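Local coordinates for putative ferritin-like diiron-carboxylate protein TM1526 (Thermotoga maritima, PDB 1VJX) that is of uncertain function but, as a ferritin-like member of the rubrerythrin family, probably binds a pair of iron ions and may act as an oxidoreductase, at residues V15-E26 with S115-L126. Numbering follows the deposited sequence.
Sequences VSDILTVAIRLE and SIILYYELKDGL
Leu118 and Leu122 of helix 115-125 are the two knobs of this antiparallel helix pair in a ferritin-like four-helix bundle. Leu118 sits in the hole formed by Ile18, Val21, Ala22 and Leu25; one turn on, Leu122 fills that of Val15, Ile18, Leu19 and Ala22. Both leucines turn CG anti to the backbone N (chi1 172° in Leu118), which sends their methyls into helix 15-26. Leu118 CD2 presses on Val21 CG1 at 3.5 Å, closer than usual for two methyl carbons. Leu25 CD1 touches both Leu118 and Ser115. Ile18 lies between the knobs and runs alongside both in the opposite sense, its CG2 3.6 Å from Leu122 CB. The axes approach to 9.6 Å, and at one end the lack of a side chain on Gly125 lets Val15 CG2 come within 3.2 Å of Gly125 O.

Toward the other end Tyr119 meets Ala22 CB with its ring edge, while its OH lies 3.1 Å from Glu26 OE2. Ring and carboxylate planes differ by just 18°, although the two side chains meet at a slant. Glu26 bends at chi2 (-74°), which brings OE2 to the tyrosine; its OE1 is hydrogen-bonded to His58 ND1, and Glu55 and Glu142 lie close by. This cluster of carboxylates and a histidine is consistent with the diiron site of ferritin-like proteins, with Tyr119 beside it. A leucine in place of Tyr119 would probably leave Glu26 OE2 without its neighbouring hydroxyl and Phe62 of helix 43-68 without the ring it meets.

Ser115 OG is hydrogen-bonded to Val111 O of its own helix. A water bridges the two helices, donating to Ser115 OG and, at 2.9 Å, to Leu25 O.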
loop_
_atom_site.group_PDB
_atom_site.type_symbol
_atom_site.label_atom_id
_atom_site.label_comp_id
_atom_site.label_asym_id
_atom_site.label_seq_id
_atom_site.Cartn_x
_atom_site.Cartn_y
_atom_site.Cartn_z
ATOM N N VAL A 15 -9.673 8.762 11.864
ATOM C CA VAL A 15 -9.963 8.088 10.618
ATOM C C VAL A 15 -9.425 8.857 9.419
ATOM O O VAL A 15 -8.882 8.269 8.498
ATOM C CB VAL A 15 -11.501 7.880 10.449
ATOM C CG1 VAL A 15 -11.901 7.643 8.977
ATOM C CG2 VAL A 15 -11.969 6.734 11.332
ATOM N N SER A 16 -9.632 10.160 9.399
ATOM C CA SER A 16 -9.232 10.958 8.268
ATOM C C SER A 16 -7.720 11.021 8.111
ATOM O O SER A 16 -7.229 11.183 6.996
ATOM C CB SER A 16 -9.746 12.389 8.445
ATOM O OG SER A 16 -9.299 12.882 9.693
ATOM N N ASP A 17 -7.014 11.005 9.248
ATOM C CA ASP A 17 -5.558 10.998 9.304
ATOM C C ASP A 17 -5.097 9.698 8.661
ATOM O O ASP A 17 -4.122 9.662 7.919
ATOM C CB ASP A 17 -5.048 11.027 10.760
ATOM C CG ASP A 17 -5.464 12.282 11.525
ATOM O OD1 ASP A 17 -5.812 13.306 10.903
ATOM O OD2 ASP A 17 -5.408 12.349 12.769
ATOM N N ILE A 18 -5.829 8.637 8.928
ATOM C CA ILE A 18 -5.450 7.288 8.440
ATOM C C ILE A 18 -5.723 7.145 6.941
ATOM O O ILE A 18 -4.923 6.563 6.215
ATOM C CB ILE A 18 -6.205 6.225 9.243
ATOM C CG1 ILE A 18 -5.825 6.294 10.717
ATOM C CG2 ILE A 18 -5.924 4.803 8.734
ATOM C CD1 ILE A 18 -4.389 5.821 11.009
ATOM N N LEU A 19 -6.856 7.656 6.458
ATOM C CA LEU A 19 -7.066 7.725 5.006
ATOM C C LEU A 19 -5.933 8.484 4.308
ATOM O O LEU A 19 -5.483 8.062 3.260
ATOM C CB LEU A 19 -8.348 8.412 4.640
ATOM C CG LEU A 19 -9.601 7.607 4.581
ATOM C CD1 LEU A 19 -10.726 8.619 4.447
ATOM C CD2 LEU A 19 -9.546 6.570 3.405
ATOM N N THR A 20 -5.506 9.607 4.872
ATOM C CA THR A 20 -4.428 10.378 4.273
ATOM C C THR A 20 -3.165 9.508 4.207
ATOM O O THR A 20 -2.462 9.480 3.219
ATOM C CB THR A 20 -4.143 11.622 5.098
ATOM O OG1 THR A 20 -5.312 12.481 5.163
ATOM C CG2 THR A 20 -3.107 12.475 4.393
ATOM N N VAL A 21 -2.918 8.771 5.287
ATOM C CA VAL A 21 -1.777 7.891 5.370
ATOM C C VAL A 21 -1.918 6.821 4.282
ATOM O O VAL A 21 -0.979 6.594 3.547
ATOM C CB VAL A 21 -1.641 7.296 6.794
ATOM C CG1 VAL A 21 -0.724 6.099 6.791
ATOM C CG2 VAL A 21 -1.105 8.338 7.771
ATOM N N ALA A 22 -3.116 6.254 4.147
ATOM C CA ALA A 22 -3.392 5.167 3.198
ATOM C C ALA A 22 -3.298 5.621 1.766
ATOM O O ALA A 22 -2.825 4.894 0.893
ATOM C CB ALA A 22 -4.769 4.570 3.462
ATOM N N ILE A 23 -3.700 6.867 1.530
ATOM C CA ILE A 23 -3.612 7.412 0.201
ATOM C C ILE A 23 -2.147 7.458 -0.185
ATOM O O ILE A 23 -1.784 7.102 -1.304
ATOM C CB ILE A 23 -4.226 8.761 0.171
ATOM C CG1 ILE A 23 -5.748 8.657 0.294
ATOM C CG2 ILE A 23 -3.841 9.548 -1.123
ATOM C CD1 ILE A 23 -6.406 10.048 0.529
ATOM N N ARG A 24 -1.293 7.894 0.736
ATOM C CA ARG A 24 0.109 8.100 0.389
ATOM C C ARG A 24 0.856 6.770 0.169
ATOM O O ARG A 24 1.697 6.693 -0.731
ATOM C CB ARG A 24 0.800 8.978 1.412
ATOM C CG ARG A 24 0.411 10.352 1.301
ATOM C CD ARG A 24 0.694 11.196 2.518
ATOM N NE ARG A 24 0.071 12.541 2.424
ATOM C CZ ARG A 24 0.714 13.720 2.589
ATOM N NH1 ARG A 24 2.026 13.774 2.818
ATOM N NH2 ARG A 24 0.032 14.863 2.511
ATOM N N LEU A 25 0.489 5.740 0.941
ATOM C CA LEU A 25 1.078 4.433 0.822
ATOM C C LEU A 25 0.764 3.841 -0.559
ATOM O O LEU A 25 1.659 3.296 -1.198
ATOM C CB LEU A 25 0.634 3.496 1.965
ATOM C CG LEU A 25 1.092 3.877 3.393
ATOM C CD1 LEU A 25 0.622 2.851 4.441
ATOM C CD2 LEU A 25 2.594 4.065 3.500
ATOM N N GLU A 26 -0.474 4.019 -1.040
ATOM C CA GLU A 26 -0.870 3.537 -2.369
ATOM C C GLU A 26 -0.211 4.335 -3.495
ATOM O O GLU A 26 0.195 3.770 -4.504
ATOM C CB GLU A 26 -2.387 3.554 -2.525
ATOM C CG GLU A 26 -3.106 2.576 -1.607
ATOM C CD GLU A 26 -2.983 1.109 -2.001
ATOM O OE1 GLU A 26 -2.418 0.813 -3.066
ATOM O OE2 GLU A 26 -3.492 0.239 -1.234
ATOM N N SER A 115 1.908 -1.608 5.310
ATOM C CA SER A 115 0.715 -1.015 4.715
ATOM C C SER A 115 -0.557 -1.855 4.926
ATOM O O SER A 115 -1.654 -1.313 5.098
ATOM C CB SER A 115 0.973 -0.824 3.243
ATOM O OG SER A 115 2.149 -0.041 3.077
ATOM N N ILE A 116 -0.415 -3.176 4.931
ATOM C CA ILE A 116 -1.586 -4.040 5.184
ATOM C C ILE A 116 -2.174 -3.827 6.588
ATOM O O ILE A 116 -3.397 -3.708 6.746
ATOM C CB ILE A 116 -1.263 -5.492 4.848
ATOM C CG1 ILE A 116 -1.164 -5.601 3.328
ATOM C CG2 ILE A 116 -2.344 -6.462 5.366
ATOM C CD1 ILE A 116 -0.675 -6.912 2.801
ATOM N N ILE A 117 -1.293 -3.735 7.581
ATOM C CA ILE A 117 -1.707 -3.472 8.951
ATOM C C ILE A 117 -2.487 -2.187 8.980
ATOM O O ILE A 117 -3.553 -2.091 9.593
ATOM C CB ILE A 117 -0.496 -3.381 9.914
ATOM C CG1 ILE A 117 0.220 -4.714 9.987
ATOM C CG2 ILE A 117 -0.932 -2.949 11.322
ATOM C CD1 ILE A 117 1.223 -4.859 11.090
ATOM N N LEU A 118 -1.967 -1.183 8.277
ATOM C CA LEU A 118 -2.608 0.129 8.286
ATOM C C LEU A 118 -3.991 0.114 7.626
ATOM O O LEU A 118 -4.933 0.783 8.075
ATOM C CB LEU A 118 -1.746 1.192 7.649
ATOM C CG LEU A 118 -2.617 2.488 7.531
ATOM C CD1 LEU A 118 -2.405 3.435 8.701
ATOM C CD2 LEU A 118 -2.425 3.137 6.241
ATOM N N TYR A 119 -4.119 -0.565 6.507
ATOM C CA TYR A 119 -5.441 -0.627 5.906
ATOM C C TYR A 119 -6.426 -1.403 6.784
ATOM O O TYR A 119 -7.600 -1.088 6.740
ATOM C CB TYR A 119 -5.431 -1.254 4.504
ATOM C CG TYR A 119 -4.401 -0.676 3.556
ATOM C CD1 TYR A 119 -4.205 0.688 3.451
ATOM C CD2 TYR A 119 -3.600 -1.535 2.773
ATOM C CE1 TYR A 119 -3.247 1.220 2.602
ATOM C CE2 TYR A 119 -2.627 -1.014 1.934
ATOM C CZ TYR A 119 -2.470 0.370 1.849
ATOM O OH TYR A 119 -1.514 0.872 1.020
ATOM N N TYR A 120 -5.975 -2.436 7.520
ATOM C CA TYR A 120 -6.834 -3.081 8.488
ATOM C C TYR A 120 -7.289 -2.057 9.567
ATOM O O TYR A 120 -8.450 -1.995 9.925
ATOM C CB TYR A 120 -6.166 -4.320 9.121
ATOM C CG TYR A 120 -6.347 -5.628 8.336
ATOM C CD1 TYR A 120 -7.619 -6.147 8.081
ATOM C CD2 TYR A 120 -5.249 -6.367 7.880
ATOM C CE1 TYR A 120 -7.801 -7.365 7.365
ATOM C CE2 TYR A 120 -5.431 -7.619 7.146
ATOM C CZ TYR A 120 -6.708 -8.088 6.895
ATOM O OH TYR A 120 -6.921 -9.275 6.199
ATOM N N GLU A 121 -6.363 -1.217 10.025
ATOM C CA GLU A 121 -6.655 -0.243 11.065
ATOM C C GLU A 121 -7.753 0.664 10.627
ATOM O O GLU A 121 -8.697 0.873 11.381
ATOM C CB GLU A 121 -5.394 0.519 11.480
ATOM C CG GLU A 121 -4.492 -0.373 12.348
ATOM C CD GLU A 121 -3.090 0.181 12.607
ATOM O OE1 GLU A 121 -2.592 0.980 11.791
ATOM O OE2 GLU A 121 -2.485 -0.188 13.645
ATOM N N LEU A 122 -7.627 1.146 9.389
ATOM C CA LEU A 122 -8.580 2.024 8.720
ATOM C C LEU A 122 -9.971 1.413 8.596
ATOM O O LEU A 122 -10.993 2.064 8.892
ATOM C CB LEU A 122 -8.093 2.346 7.292
ATOM C CG LEU A 122 -9.142 3.056 6.398
ATOM C CD1 LEU A 122 -9.603 4.389 7.038
ATOM C CD2 LEU A 122 -8.655 3.274 4.962
ATOM N N LYS A 123 -10.007 0.168 8.155
ATOM C CA LYS A 123 -11.245 -0.554 8.044
ATOM C C LYS A 123 -12.017 -0.651 9.357
ATOM O O LYS A 123 -13.236 -0.425 9.402
ATOM C CB LYS A 123 -11.020 -1.919 7.460
ATOM C CG LYS A 123 -12.337 -2.561 7.039
ATOM C CD LYS A 123 -12.223 -3.850 6.153
ATOM C CE LYS A 123 -11.609 -4.993 6.926
ATOM N NZ LYS A 123 -12.607 -5.615 7.834
ATOM N N ASP A 124 -11.293 -0.939 10.423
ATOM C CA ASP A 124 -11.872 -0.949 11.761
ATOM C C ASP A 124 -12.423 0.407 12.208
ATOM O O ASP A 124 -13.254 0.451 13.074
ATOM C CB ASP A 124 -10.835 -1.377 12.779
ATOM C CG ASP A 124 -10.805 -2.875 13.006
ATOM O OD1 ASP A 124 -11.354 -3.663 12.161
ATOM O OD2 ASP A 124 -10.245 -3.340 14.030
ATOM N N GLY A 125 -11.951 1.499 11.628
ATOM C CA GLY A 125 -12.355 2.856 12.050
ATOM C C GLY A 125 -13.522 3.416 11.270
ATOM O O GLY A 125 -14.146 4.431 11.668
ATOM N N LEU A 126 -13.777 2.791 10.123
ATOM C CA LEU A 126 -14.917 3.116 9.320
ATOM C C LEU A 126 -16.146 2.492 9.965
ATOM O O LEU A 126 -16.082 1.405 10.560
ATOM C CB LEU A 126 -14.726 2.674 7.881
ATOM C CG LEU A 126 -13.604 3.386 7.109
ATOM C CD1 LEU A 126 -13.199 2.537 5.850
ATOM C CD2 LEU A 126 -14.016 4.741 6.703
HETATM O O HOH W 1 2.188 0.796 0.108
#